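Local coordinates for periplasmic binding protein (Veillonella parvula, PDB 4LJS), which probably binds an iron chelate, cobalamin or related ligand outside the cytoplasmic membrane and presents it to an ABC importer, at residues A[18-23]-A[164-169]; A[58-63]-A[81-86]; A[157-162]-A[173-178]; A[289-294]-A[300-305]. All blocks are in the same frame, centred on the assembly; numbering follows the deposited sequence.

Contact 1 (A[18-23]-A[164-169])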
loop_
_atom_site.group_PDB
_atom_site.type_symbol
_atom_site.label_atom_id
_atom_site.label_comp_id
_atom_site.label_asym_id
_atom_site.label_seq_id
_atom_site.Cartn_x
_atom_site.Cartn_y
_atom_site.Cartn_z
ATOM N N ILE A 18 -14.422 -23.723 -4.372
ATOM C CA ILE A 18 -15.558 -22.845 -4.123
ATOM C C ILE A 18 -16.011 -22.200 -5.423
ATOM O O ILE A 18 -15.278 -21.422 -6.037
ATOM C CB ILE A 18 -15.229 -21.748 -3.103
ATOM C CG1 ILE A 18 -14.692 -22.362 -1.814
ATOM C CG2 ILE A 18 -16.463 -20.932 -2.805
ATOM C CD1 ILE A 18 -14.209 -21.333 -0.821
ATOM N N LYS A 19 -17.228 -22.540 -5.829
ATOM C CA LYS A 19 -17.801 -22.082 -7.085
ATOM C C LYS A 19 -18.407 -20.691 -6.916
ATOM O O LYS A 19 -19.091 -20.418 -5.930
ATOM C CB LYS A 19 -18.877 -23.076 -7.536
ATOM C CG LYS A 19 -19.276 -22.975 -9.000
ATOM C CD LYS A 19 -20.147 -24.166 -9.413
ATOM N N LEU A 20 -18.149 -19.813 -7.877
ATOM C CA LEU A 20 -18.739 -18.482 -7.865
ATOM C C LEU A 20 -19.979 -18.456 -8.752
ATOM O O LEU A 20 -19.880 -18.379 -9.977
ATOM C CB LEU A 20 -17.732 -17.435 -8.341
ATOM C CG LEU A 20 -16.478 -17.214 -7.490
ATOM C CD1 LEU A 20 -15.455 -16.378 -8.250
ATOM C CD2 LEU A 20 -16.834 -16.553 -6.158
ATOM N N GLN A 21 -21.147 -18.540 -8.127
ATOM C CA GLN A 21 -22.410 -18.441 -8.851
ATOM C C GLN A 21 -23.227 -17.293 -8.276
ATOM O O GLN A 21 -23.627 -17.339 -7.109
ATOM C CB GLN A 21 -23.193 -19.747 -8.756
ATOM C CG GLN A 21 -22.554 -20.908 -9.498
ATOM C CD GLN A 21 -23.199 -22.236 -9.155
ATOM O OE1 GLN A 21 -23.423 -22.545 -7.984
ATOM N NE2 GLN A 21 -23.510 -23.027 -10.176
ATOM N N PRO A 22 -23.482 -16.255 -9.088
ATOM C CA PRO A 22 -23.122 -16.123 -10.506
ATOM C C PRO A 22 -21.642 -15.781 -10.698
ATOM O O PRO A 22 -20.987 -15.371 -9.733
ATOM C CB PRO A 22 -23.986 -14.947 -10.958
ATOM C CG PRO A 22 -24.077 -14.090 -9.745
ATOM C CD PRO A 22 -24.155 -15.044 -8.584
ATOM N N PRO A 23 -21.122 -15.952 -11.927
ATOM C CA PRO A 23 -19.717 -15.637 -12.206
ATOM C C PRO A 23 -19.373 -14.191 -11.860
ATOM O O PRO A 23 -20.221 -13.302 -11.956
ATOM C CB PRO A 23 -19.603 -15.855 -13.716
ATOM C CG PRO A 23 -20.696 -16.819 -14.045
ATOM C CD PRO A 23 -21.818 -16.472 -13.118
ATOM N N ILE A 164 -13.265 -11.697 -6.023
ATOM C CA ILE A 164 -12.544 -12.821 -6.608
ATOM C C ILE A 164 -12.485 -14.014 -5.644
ATOM O O ILE A 164 -12.669 -15.157 -6.057
ATOM C CB ILE A 164 -11.124 -12.402 -7.070
ATOM C CG1 ILE A 164 -11.215 -11.437 -8.257
ATOM C CG2 ILE A 164 -10.281 -13.620 -7.447
ATOM C CD1 ILE A 164 -9.861 -10.925 -8.745
ATOM N N PHE A 165 -12.277 -13.744 -4.358
ATOM C CA PHE A 165 -12.113 -14.813 -3.372
ATOM C C PHE A 165 -13.354 -15.157 -2.575
ATOM O O PHE A 165 -13.263 -15.851 -1.561
ATOM C CB PHE A 165 -10.967 -14.479 -2.421
ATOM C CG PHE A 165 -9.626 -14.572 -3.067
ATOM C CD1 PHE A 165 -8.972 -15.778 -3.138
ATOM C CD2 PHE A 165 -9.046 -13.462 -3.651
ATOM C CE1 PHE A 165 -7.742 -15.876 -3.753
ATOM C CE2 PHE A 165 -7.820 -13.552 -4.266
ATOM C CZ PHE A 165 -7.167 -14.761 -4.323
ATOM N N ASN A 166 -14.507 -14.685 -3.044
ATOM C CA ASN A 166 -15.761 -14.795 -2.302
ATOM C C ASN A 166 -15.634 -14.363 -0.835
ATOM O O ASN A 166 -16.118 -15.046 0.072
ATOM C CB ASN A 166 -16.336 -16.213 -2.391
ATOM C CG ASN A 166 -17.804 -16.260 -2.010
ATOM O OD1 ASN A 166 -18.556 -15.333 -2.304
ATOM N ND2 ASN A 166 -18.211 -17.329 -1.335
ATOM N N ARG A 167 -14.962 -13.238 -0.609
ATOM C CA ARG A 167 -14.785 -12.704 0.738
ATOM C C ARG A 167 -15.315 -11.280 0.773
ATOM O O ARG A 167 -14.629 -10.353 1.198
ATOM C CB ARG A 167 -13.307 -12.735 1.155
ATOM C CG ARG A 167 -12.735 -14.140 1.353
ATOM C CD ARG A 167 -13.319 -14.836 2.575
ATOM N NE ARG A 167 -12.662 -16.116 2.823
ATOM C CZ ARG A 167 -12.666 -16.742 3.995
ATOM N NH1 ARG A 167 -13.294 -16.198 5.029
ATOM N NH2 ARG A 167 -12.038 -17.906 4.136
ATOM N N ASN A 168 -16.545 -11.115 0.310
ATOM C CA ASN A 168 -17.146 -9.794 0.201
ATOM C C ASN A 168 -17.427 -9.181 1.559
ATOM O O ASN A 168 -17.177 -7.998 1.773
ATOM C CB ASN A 168 -18.421 -9.865 -0.640
ATOM C CG ASN A 168 -18.151 -10.396 -2.025
ATOM O OD1 ASN A 168 -17.476 -9.743 -2.824
ATOM N ND2 ASN A 168 -18.644 -11.600 -2.313
HETATM N N MSE A 169 -17.942 -9.990 2.477
HETATM C CA MSE A 169 -18.211 -9.516 3.826
HETATM C C MSE A 169 -16.925 -9.035 4.510
HETATM O O MSE A 169 -16.897 -7.968 5.122
HETATM C CB MSE A 169 -18.892 -10.604 4.648
HETATM C CG MSE A 169 -19.344 -10.126 6.009
HETATM SE SE MSE A 169 -18.343 -10.956 7.453
HETATM C CE MSE A 169 -19.418 -12.566 7.637
#

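Contact 2 (A[58-63]-A[81-86])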
loop_
_atom_site.group_PDB
_atom_site.type_symbol
_atom_site.label_atom_id
_atom_site.label_comp_id
_atom_site.label_asym_id
_atom_site.label_seq_id
_atom_site.Cartn_x
_atom_site.Cartn_y
_atom_site.Cartn_z
ATOM N N ILE A 58 -4.687 -10.433 0.368
ATOM C CA ILE A 58 -5.280 -11.750 0.253
ATOM C C ILE A 58 -5.251 -12.460 1.607
ATOM O O ILE A 58 -6.216 -13.121 1.994
ATOM C CB ILE A 58 -4.598 -12.589 -0.831
ATOM C CG1 ILE A 58 -4.914 -12.009 -2.214
ATOM C CG2 ILE A 58 -5.059 -14.037 -0.733
ATOM C CD1 ILE A 58 -3.973 -12.507 -3.332
ATOM N N ILE A 59 -4.159 -12.289 2.345
ATOM C CA ILE A 59 -4.098 -12.821 3.697
ATOM C C ILE A 59 -5.184 -12.208 4.589
ATOM O O ILE A 59 -5.870 -12.923 5.328
ATOM C CB ILE A 59 -2.708 -12.626 4.319
ATOM C CG1 ILE A 59 -1.682 -13.510 3.584
ATOM C CG2 ILE A 59 -2.746 -12.950 5.797
ATOM C CD1 ILE A 59 -0.246 -13.354 4.079
ATOM N N ALA A 60 -5.363 -10.893 4.491
ATOM C CA ALA A 60 -6.339 -10.188 5.324
ATOM C C ALA A 60 -7.768 -10.640 5.040
ATOM O O ALA A 60 -8.638 -10.530 5.895
ATOM C CB ALA A 60 -6.224 -8.668 5.133
ATOM N N LEU A 61 -8.003 -11.128 3.828
ATOM C CA LEU A 61 -9.334 -11.587 3.433
ATOM C C LEU A 61 -9.590 -13.020 3.901
ATOM O O LEU A 61 -10.706 -13.517 3.806
ATOM C CB LEU A 61 -9.501 -11.489 1.915
ATOM C CG LEU A 61 -9.656 -10.083 1.328
ATOM C CD1 LEU A 61 -9.570 -10.146 -0.192
ATOM C CD2 LEU A 61 -10.977 -9.433 1.771
ATOM N N GLY A 62 -8.542 -13.681 4.388
ATOM C CA GLY A 62 -8.668 -15.008 4.964
ATOM C C GLY A 62 -8.225 -16.120 4.035
ATOM O O GLY A 62 -8.400 -17.294 4.340
ATOM N N GLU A 63 -7.638 -15.757 2.901
ATOM C CA GLU A 63 -7.345 -16.747 1.877
ATOM C C GLU A 63 -5.855 -16.966 1.627
ATOM O O GLU A 63 -5.449 -17.335 0.525
ATOM C CB GLU A 63 -8.089 -16.414 0.577
ATOM C CG GLU A 63 -9.615 -16.569 0.673
ATOM C CD GLU A 63 -10.065 -17.992 1.022
ATOM O OE1 GLU A 63 -11.242 -18.166 1.418
ATOM O OE2 GLU A 63 -9.257 -18.938 0.890
ATOM N N PRO A 81 1.694 -8.028 12.372
ATOM C CA PRO A 81 1.832 -9.139 13.327
ATOM C C PRO A 81 0.766 -10.227 13.146
ATOM O O PRO A 81 1.113 -11.407 13.102
ATOM C CB PRO A 81 1.677 -8.450 14.692
ATOM C CG PRO A 81 2.170 -7.059 14.460
ATOM C CD PRO A 81 1.812 -6.711 13.028
ATOM N N GLU A 82 -0.497 -9.830 13.001
ATOM C CA GLU A 82 -1.603 -10.780 12.885
ATOM C C GLU A 82 -1.632 -11.547 11.568
ATOM O O GLU A 82 -2.369 -12.519 11.439
ATOM C CB GLU A 82 -2.948 -10.074 13.076
ATOM C CG GLU A 82 -3.304 -9.114 11.960
ATOM C CD GLU A 82 -3.227 -7.664 12.401
ATOM O OE1 GLU A 82 -4.158 -6.892 12.073
ATOM O OE2 GLU A 82 -2.236 -7.302 13.080
ATOM N N TYR A 83 -0.840 -11.104 10.594
ATOM C CA TYR A 83 -0.772 -11.774 9.297
ATOM C C TYR A 83 0.517 -12.582 9.124
ATOM O O TYR A 83 0.709 -13.242 8.101
ATOM C CB TYR A 83 -0.910 -10.754 8.158
ATOM C CG TYR A 83 -2.218 -9.991 8.174
ATOM C CD1 TYR A 83 -3.370 -10.562 8.705
ATOM C CD2 TYR A 83 -2.304 -8.700 7.662
ATOM C CE1 TYR A 83 -4.573 -9.865 8.729
ATOM C CE2 TYR A 83 -3.504 -7.996 7.684
ATOM C CZ TYR A 83 -4.631 -8.587 8.216
ATOM O OH TYR A 83 -5.823 -7.899 8.235
ATOM N N ARG A 84 1.395 -12.538 10.121
ATOM C CA ARG A 84 2.701 -13.190 9.994
ATOM C C ARG A 84 2.651 -14.702 9.875
ATOM O O ARG A 84 3.392 -15.280 9.074
ATOM C CB ARG A 84 3.638 -12.791 11.127
ATOM C CG ARG A 84 4.416 -11.546 10.819
ATOM C CD ARG A 84 5.061 -11.003 12.064
ATOM N NE ARG A 84 5.336 -9.580 11.943
ATOM C CZ ARG A 84 5.696 -8.813 12.962
ATOM N NH1 ARG A 84 5.821 -9.347 14.173
ATOM N NH2 ARG A 84 5.935 -7.524 12.769
ATOM N N GLU A 85 1.801 -15.341 10.676
ATOM C CA GLU A 85 1.714 -16.805 10.670
ATOM C C GLU A 85 1.327 -17.331 9.288
ATOM O O GLU A 85 1.939 -18.265 8.779
ATOM C CB GLU A 85 0.726 -17.311 11.720
ATOM C CG GLU A 85 1.370 -17.654 13.057
ATOM C CD GLU A 85 0.499 -18.553 13.925
ATOM O OE1 GLU A 85 0.930 -18.890 15.048
ATOM O OE2 GLU A 85 -0.612 -18.927 13.486
ATOM N N ALA A 86 0.314 -16.714 8.687
ATOM C CA ALA A 86 -0.122 -17.083 7.347
ATOM C C ALA A 86 0.987 -16.807 6.337
ATOM O O ALA A 86 1.236 -17.615 5.444
ATOM C CB ALA A 86 -1.393 -16.317 6.972
HETATM O O HOH W 1 -8.185 -9.108 8.498
#

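Contact 3 (A[157-162]-A[173-178])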
loop_
_atom_site.group_PDB
_atom_site.type_symbol
_atom_site.label_atom_id
_atom_site.label_comp_id
_atom_site.label_asym_id
_atom_site.label_seq_id
_atom_site.Cartn_x
_atom_site.Cartn_y
_atom_site.Cartn_z
ATOM N N TYR A 157 -9.561 -1.886 -4.896
ATOM C CA TYR A 157 -8.599 -2.975 -4.973
ATOM C C TYR A 157 -9.006 -4.062 -3.991
ATOM O O TYR A 157 -9.124 -5.234 -4.348
ATOM C CB TYR A 157 -7.212 -2.441 -4.626
ATOM C CG TYR A 157 -6.090 -3.460 -4.610
ATOM C CD1 TYR A 157 -5.445 -3.829 -5.788
ATOM C CD2 TYR A 157 -5.648 -4.023 -3.414
ATOM C CE1 TYR A 157 -4.403 -4.734 -5.780
ATOM C CE2 TYR A 157 -4.602 -4.938 -3.394
ATOM C CZ TYR A 157 -3.984 -5.293 -4.584
ATOM O OH TYR A 157 -2.943 -6.198 -4.592
ATOM N N ILE A 158 -9.255 -3.652 -2.755
ATOM C CA ILE A 158 -9.662 -4.583 -1.708
ATOM C C ILE A 158 -10.998 -5.236 -2.063
ATOM O O ILE A 158 -11.181 -6.443 -1.900
ATOM C CB ILE A 158 -9.743 -3.856 -0.352
ATOM C CG1 ILE A 158 -8.339 -3.402 0.063
ATOM C CG2 ILE A 158 -10.348 -4.749 0.711
ATOM C CD1 ILE A 158 -8.294 -2.538 1.288
ATOM N N ARG A 159 -11.914 -4.430 -2.589
ATOM C CA ARG A 159 -13.236 -4.902 -2.954
ATOM C C ARG A 159 -13.175 -5.917 -4.106
ATOM O O ARG A 159 -13.885 -6.927 -4.091
ATOM C CB ARG A 159 -14.104 -3.698 -3.320
ATOM C CG ARG A 159 -15.559 -4.001 -3.544
ATOM C CD ARG A 159 -16.356 -2.704 -3.701
ATOM N NE ARG A 159 -16.647 -2.061 -2.418
ATOM C CZ ARG A 159 -16.265 -0.832 -2.083
ATOM N NH1 ARG A 159 -15.560 -0.096 -2.931
ATOM N NH2 ARG A 159 -16.596 -0.331 -0.896
ATOM N N ASP A 160 -12.325 -5.652 -5.097
ATOM C CA ASP A 160 -12.151 -6.564 -6.232
ATOM C C ASP A 160 -11.611 -7.921 -5.781
ATOM O O ASP A 160 -12.112 -8.969 -6.183
ATOM C CB ASP A 160 -11.195 -5.973 -7.265
ATOM C CG ASP A 160 -11.823 -4.863 -8.079
ATOM O OD1 ASP A 160 -13.071 -4.788 -8.124
ATOM O OD2 ASP A 160 -11.064 -4.069 -8.682
ATOM N N LEU A 161 -10.576 -7.899 -4.952
ATOM C CA LEU A 161 -10.018 -9.139 -4.443
ATOM C C LEU A 161 -11.070 -9.868 -3.605
ATOM O O LEU A 161 -11.203 -11.082 -3.694
ATOM C CB LEU A 161 -8.727 -8.879 -3.665
ATOM C CG LEU A 161 -7.554 -8.479 -4.576
ATOM C CD1 LEU A 161 -6.321 -8.082 -3.776
ATOM C CD2 LEU A 161 -7.211 -9.608 -5.553
ATOM N N GLY A 162 -11.841 -9.115 -2.825
ATOM C CA GLY A 162 -12.962 -9.680 -2.095
ATOM C C GLY A 162 -13.939 -10.441 -2.980
ATOM O O GLY A 162 -14.368 -11.542 -2.635
ATOM N N ARG A 173 -16.048 -5.076 5.612
ATOM C CA ARG A 173 -15.735 -4.748 6.997
ATOM C C ARG A 173 -14.408 -3.996 7.070
ATOM O O ARG A 173 -14.299 -2.983 7.762
ATOM C CB ARG A 173 -15.679 -6.008 7.857
ATOM C CG ARG A 173 -15.277 -5.753 9.302
ATOM C CD ARG A 173 -15.047 -7.060 10.037
ATOM N NE ARG A 173 -14.276 -7.993 9.220
ATOM C CZ ARG A 173 -12.948 -8.031 9.169
ATOM N NH1 ARG A 173 -12.223 -7.188 9.896
ATOM N NH2 ARG A 173 -12.343 -8.919 8.388
ATOM N N LEU A 174 -13.403 -4.488 6.347
ATOM C CA LEU A 174 -12.088 -3.845 6.335
ATOM C C LEU A 174 -12.146 -2.426 5.770
ATOM O O LEU A 174 -11.566 -1.500 6.327
ATOM C CB LEU A 174 -11.085 -4.689 5.546
ATOM C CG LEU A 174 -10.766 -6.041 6.180
ATOM C CD1 LEU A 174 -9.988 -6.905 5.209
ATOM C CD2 LEU A 174 -10.009 -5.862 7.496
ATOM N N ILE A 175 -12.854 -2.268 4.661
ATOM C CA ILE A 175 -13.031 -0.969 4.028
ATOM C C ILE A 175 -13.781 -0.004 4.952
ATOM O O ILE A 175 -13.380 1.149 5.122
ATOM C CB ILE A 175 -13.792 -1.132 2.702
ATOM C CG1 ILE A 175 -12.865 -1.745 1.644
ATOM C CG2 ILE A 175 -14.382 0.191 2.235
ATOM C CD1 ILE A 175 -13.598 -2.277 0.440
ATOM N N GLN A 176 -14.865 -0.486 5.552
ATOM C CA GLN A 176 -15.681 0.335 6.428
ATOM C C GLN A 176 -14.907 0.828 7.653
ATOM O O GLN A 176 -15.095 1.958 8.098
ATOM C CB GLN A 176 -16.938 -0.414 6.867
ATOM C CG GLN A 176 -17.966 0.490 7.540
ATOM C CD GLN A 176 -19.053 -0.277 8.271
ATOM O OE1 GLN A 176 -20.239 0.028 8.141
ATOM N NE2 GLN A 176 -18.652 -1.269 9.058
ATOM N N GLU A 177 -14.042 -0.025 8.197
ATOM C CA GLU A 177 -13.213 0.343 9.342
ATOM C C GLU A 177 -12.374 1.570 8.996
ATOM O O GLU A 177 -12.295 2.532 9.765
ATOM C CB GLU A 177 -12.307 -0.831 9.723
ATOM C CG GLU A 177 -11.179 -0.502 10.689
ATOM C CD GLU A 177 -10.386 -1.737 11.108
ATOM O OE1 GLU A 177 -10.452 -2.766 10.395
ATOM O OE2 GLU A 177 -9.704 -1.677 12.156
HETATM N N MSE A 178 -11.756 1.527 7.821
HETATM C CA MSE A 178 -10.916 2.618 7.349
HETATM C C MSE A 178 -11.727 3.884 7.069
HETATM O O MSE A 178 -11.352 4.987 7.488
HETATM C CB MSE A 178 -10.150 2.172 6.102
HETATM C CG MSE A 178 -9.098 1.109 6.409
HETATM SE SE MSE A 178 -8.005 0.551 4.878
HETATM C CE MSE A 178 -9.370 -0.202 3.750
#

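Contact 4 (A[289-294]-A[300-305]). Unlike the reference sequence in segment 300-305: Ser302 (reference Gly).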
loop_
_atom_site.group_PDB
_atom_site.type_symbol
_atom_site.label_atom_id
_atom_site.label_comp_id
_atom_site.label_asym_id
_atom_site.label_seq_id
_atom_site.Cartn_x
_atom_site.Cartn_y
_atom_site.Cartn_z
ATOM N N LEU A 289 6.600 3.638 3.608
ATOM C CA LEU A 289 6.229 3.678 2.202
ATOM C C LEU A 289 5.228 2.575 1.869
ATOM O O LEU A 289 4.270 2.796 1.121
ATOM C CB LEU A 289 7.481 3.544 1.322
ATOM C CG LEU A 289 7.320 3.737 -0.189
ATOM C CD1 LEU A 289 6.704 5.097 -0.505
ATOM C CD2 LEU A 289 8.664 3.588 -0.899
ATOM N N LEU A 290 5.434 1.395 2.448
ATOM C CA LEU A 290 4.545 0.258 2.188
ATOM C C LEU A 290 3.097 0.527 2.619
ATOM O O LEU A 290 2.191 -0.228 2.272
ATOM C CB LEU A 290 5.091 -1.035 2.833
ATOM C CG LEU A 290 5.235 -1.160 4.363
ATOM C CD1 LEU A 290 3.895 -1.412 5.045
ATOM C CD2 LEU A 290 6.230 -2.271 4.749
ATOM N N ALA A 291 2.885 1.597 3.380
ATOM C CA ALA A 291 1.545 1.964 3.825
ATOM C C ALA A 291 0.953 3.104 3.006
ATOM O O ALA A 291 -0.225 3.416 3.146
ATOM C CB ALA A 291 1.559 2.339 5.296
ATOM N N VAL A 292 1.759 3.735 2.156
ATOM C CA VAL A 292 1.280 4.901 1.411
ATOM C C VAL A 292 1.585 4.846 -0.081
ATOM O O VAL A 292 1.359 5.815 -0.804
ATOM C CB VAL A 292 1.835 6.229 1.972
ATOM C CG1 VAL A 292 1.367 6.442 3.398
ATOM C CG2 VAL A 292 3.345 6.254 1.904
ATOM N N TYR A 293 2.099 3.717 -0.546
ATOM C CA TYR A 293 2.319 3.545 -1.973
ATOM C C TYR A 293 1.797 2.163 -2.381
ATOM O O TYR A 293 2.374 1.149 -1.993
ATOM C CB TYR A 293 3.803 3.722 -2.305
ATOM C CG TYR A 293 4.106 3.682 -3.783
ATOM C CD1 TYR A 293 4.272 2.470 -4.440
ATOM C CD2 TYR A 293 4.217 4.853 -4.527
ATOM C CE1 TYR A 293 4.541 2.420 -5.795
ATOM C CE2 TYR A 293 4.494 4.812 -5.888
ATOM C CZ TYR A 293 4.654 3.588 -6.516
ATOM O OH TYR A 293 4.922 3.515 -7.866
ATOM N N SER A 294 0.703 2.140 -3.149
ATOM C CA SER A 294 -0.060 0.913 -3.445
ATOM C C SER A 294 -0.143 -0.051 -2.267
ATOM O O SER A 294 0.266 -1.190 -2.387
ATOM C CB SER A 294 0.562 0.154 -4.620
ATOM O OG SER A 294 0.531 0.914 -5.805
ATOM N N LEU A 300 -4.501 0.955 6.230
ATOM C CA LEU A 300 -4.910 1.147 7.619
ATOM C C LEU A 300 -3.782 1.717 8.482
ATOM O O LEU A 300 -4.022 2.574 9.336
ATOM C CB LEU A 300 -5.426 -0.165 8.219
ATOM C CG LEU A 300 -5.918 -0.079 9.669
ATOM C CD1 LEU A 300 -7.016 0.986 9.821
ATOM C CD2 LEU A 300 -6.394 -1.441 10.181
ATOM N N ASP A 301 -2.558 1.242 8.255
ATOM C CA ASP A 301 -1.393 1.718 9.006
ATOM C C ASP A 301 -1.142 3.211 8.763
ATOM O O ASP A 301 -0.852 3.966 9.699
ATOM C CB ASP A 301 -0.134 0.917 8.634
ATOM C CG ASP A 301 -0.198 -0.532 9.086
ATOM O OD1 ASP A 301 -0.819 -1.355 8.382
ATOM O OD2 ASP A 301 0.388 -0.857 10.137
ATOM N N SER A 302 -1.238 3.635 7.506
ATOM C CA SER A 302 -0.997 5.036 7.180
ATOM C C SER A 302 -2.110 5.957 7.673
ATOM O O SER A 302 -1.827 7.056 8.150
ATOM C CB SER A 302 -0.747 5.240 5.690
ATOM O OG SER A 302 -1.737 4.634 4.884
ATOM N N ILE A 303 -3.361 5.509 7.563
ATOM C CA ILE A 303 -4.486 6.251 8.136
ATOM C C ILE A 303 -4.239 6.546 9.615
ATOM O O ILE A 303 -4.391 7.680 10.068
ATOM C CB ILE A 303 -5.817 5.483 8.003
ATOM C CG1 ILE A 303 -6.310 5.495 6.557
ATOM C CG2 ILE A 303 -6.884 6.111 8.886
ATOM C CD1 ILE A 303 -7.463 4.535 6.316
ATOM N N ASP A 304 -3.840 5.522 10.359
ATOM C CA ASP A 304 -3.549 5.665 11.785
ATOM C C ASP A 304 -2.392 6.613 12.083
ATOM O O ASP A 304 -2.496 7.475 12.959
ATOM C CB ASP A 304 -3.286 4.300 12.424
ATOM C CG ASP A 304 -4.558 3.480 12.591
ATOM O OD1 ASP A 304 -5.660 4.045 12.417
ATOM O OD2 ASP A 304 -4.460 2.275 12.898
ATOM N N ILE A 305 -1.292 6.456 11.356
ATOM C CA ILE A 305 -0.130 7.309 11.571
ATOM C C ILE A 305 -0.434 8.762 11.214
ATOM O O ILE A 305 -0.117 9.681 11.976
ATOM C CB ILE A 305 1.095 6.811 10.785
ATOM C CG1 ILE A 305 1.541 5.455 11.345
ATOM C CG2 ILE A 305 2.229 7.842 10.837
ATOM C CD1 ILE A 305 2.692 4.816 10.605
#

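Contact 1 (A[18-23]-A[164-169])
Leu20 turns its CG away from its own carbonyl carbon (chi1 -64°) and spreads its two methyl groups toward the segment 164-169, while Asn166 holds CG opposite its backbone N (chi1 -163°), and the two side chains pass alongside each other in opposite directions. In this arrangement Leu20 CD2 lies 3.8 Å from Asn166 CB, so the leucine meets the aliphatic root of the asparagine. The other branch, CD1, rests 3.7 Å from the carbonyl O of Ile164. At the margin, Ile18 CG2 comes within 4.3 Å of Asn166 ND2, a loose contact between a methyl and the amide nitrogen.

The positive phi of Asn166 (48°) is that of the C-prime residue of the Schellman motif ending helix 151-164, with Arg167 N turned back to Gly162 O, and at that turn the CB of Asn166 points toward Leu20. Leu20 belongs to the strand 19-29, is tied to Thr41 by backbone bonding, and is also covered by Tyr40. Asn166 itself is exposed, and the meeting surfaces are mostly methyl and methylene, with carbonyl and amide atoms touching only hydrocarbon. The cohesion is therefore mainly dispersive and hydrophobic, with no directional bond between the segments.

Contact 2 (A[58-63]-A[81-86])
Ala60 and Tyr83 make the closest approach, with Ala60 CB 3.2 Å from Tyr83 OH and 3.5 Å from Tyr83 CZ. The backbone N of Ala60 lies over one face of the ring, and the methyl sits over the hydroxyl end of that same face. Glu82 CG covers the opposite face, 3.5 Å above the plane and displaced toward the rim, so the ring is held between the last turn of helix 52-60 and its own neighbour in sequence.

Beside it, Ile59 CG2 serves two partners, touching Tyr83 CB at 3.7 Å and Ala86 CB at 3.8 Å. This branch is turned away from the backbone N of Ile59 and fills the angle between the tyrosine and the start of helix 84-89. A water bridges the polar atoms: it donates to Ala60 O (3.0 Å) and is hydrogen-bonded to Tyr83 OH at 2.7 Å, which ties the phenol to a carbonyl at the helix end.

Further out, Gly62, with its positive phi, closes that helix in a Schellman motif, and Glu63 forms salt bridges with Arg66 and Arg167. Ile59 also packs on Ile67 of strand 67-71. Helix 52-60 connects the neighbouring parallel strands 47-50 and 67-71, a beta-alpha-beta crossover characteristic of the Rossmann-like lobes of this binding-protein family.

Contact 3 (A[157-162]-A[173-178])
Ile158 and Ile175 lie side by side and run past each other in opposite directions, so that CG2 of Ile158 meets CG1 of Ile175 at 4.0 Å. The second branch of Ile158 is oriented differently: CD1 points at the selenomethionine Met178, and the two side chains meet tip to tip, with Met178 CE 3.6 Å from Ile158 CD1. A bend at chi3 (-63°) folds that terminal methyl back toward the isoleucine.

Arg159 crosses Ile175 at about a right angle. Its guanidinium presents a face to Ile175 CD1, which stands 3.8 Å above the plane and nearer the rim than the centre. The arginine chain is extended as far as chi2 and turns at chi3 (-79°), which lays the flat group over the isoleucine while NE forms a salt bridge with Glu172.

The two segments belong to a helical hairpin: the axes of 157-162 and 173-178 run antiparallel, 165° between their directions, and approach to 10.3 Å. Helix 168-188 leads from the parallel four-stranded sheet to the mixed sheet, consistent with the single long connecting helix of the binding proteins that show only small domain movements. Toward that second lobe, Met178 packs against Leu299, Leu300 and Ile303 of helix 299-310. Tyr157 and Leu161 pack on helix 52-60; Ile297 touches both Ile158 and Leu174.

Contact 4 (A[289-294]-A[300-305])
Ser302, where the reference sequence has glycine, meets Ala291 and Val292 at the point where helix 299-310 folds back over the loop that follows strand 284-288 of the mixed sheet, in the C-terminal lobe of the periplasmic-binding-protein fold. The backbones come close here, with the CA atoms of Ala291 and Ser302 5.2 Å apart.

The CB of Ser302 is pressed among three groups: Val292 CG1 at 3.3 Å, the carbonyl O of Ala291, and Ala291 CB at 3.7 Å. From there the hydroxyl turns in between its own backbone N and carbonyl carbon (chi1 51°), which brings OG to 2.6 Å from Ala291 O. Leu299 O, in the preceding turn of the helix, is a second acceptor within reach of the same hydroxyl proton, so a single OG faces two carbonyl oxygens.

On the strand side the surroundings are apolar: Val292 and Ser302 both pack on Leu287 and on Ile219 of helix 215-222. The hydroxyl is buried, and its partners are main-chain carbonyls. Next to it, Asp301 contributes only its CB to the contact, 4.0 Å from Ala291 CB; its carboxylate is engaged by arginines, with OD1 salt-bridged to both Arg298 NE and Arg80 NH1.

Overall arrangement
Along the chain, contact 2 is nested within the loop closed by contact 1, contacts 1 and 3 interlock, and contact 4 follows last. Contact 1 lies at the turn leading into helix 168-188, whose next turns supply one side of contact 3, about 14 Å away between centres. Contacts 1 and 2 are joined by the salt bridge between Arg167 and Glu63, and contact 3 touches contact 2 where Leu61 packs on Gly162. Contact 3 also reaches contact 4 through Met178 and Ile303, with centres about 15 Å apart, whereas the centres of contacts 1 and 4 are about 28 Å apart. Helix 168-188 thus spans the two lobes, which would be consistent with the limited hinge motion of this family.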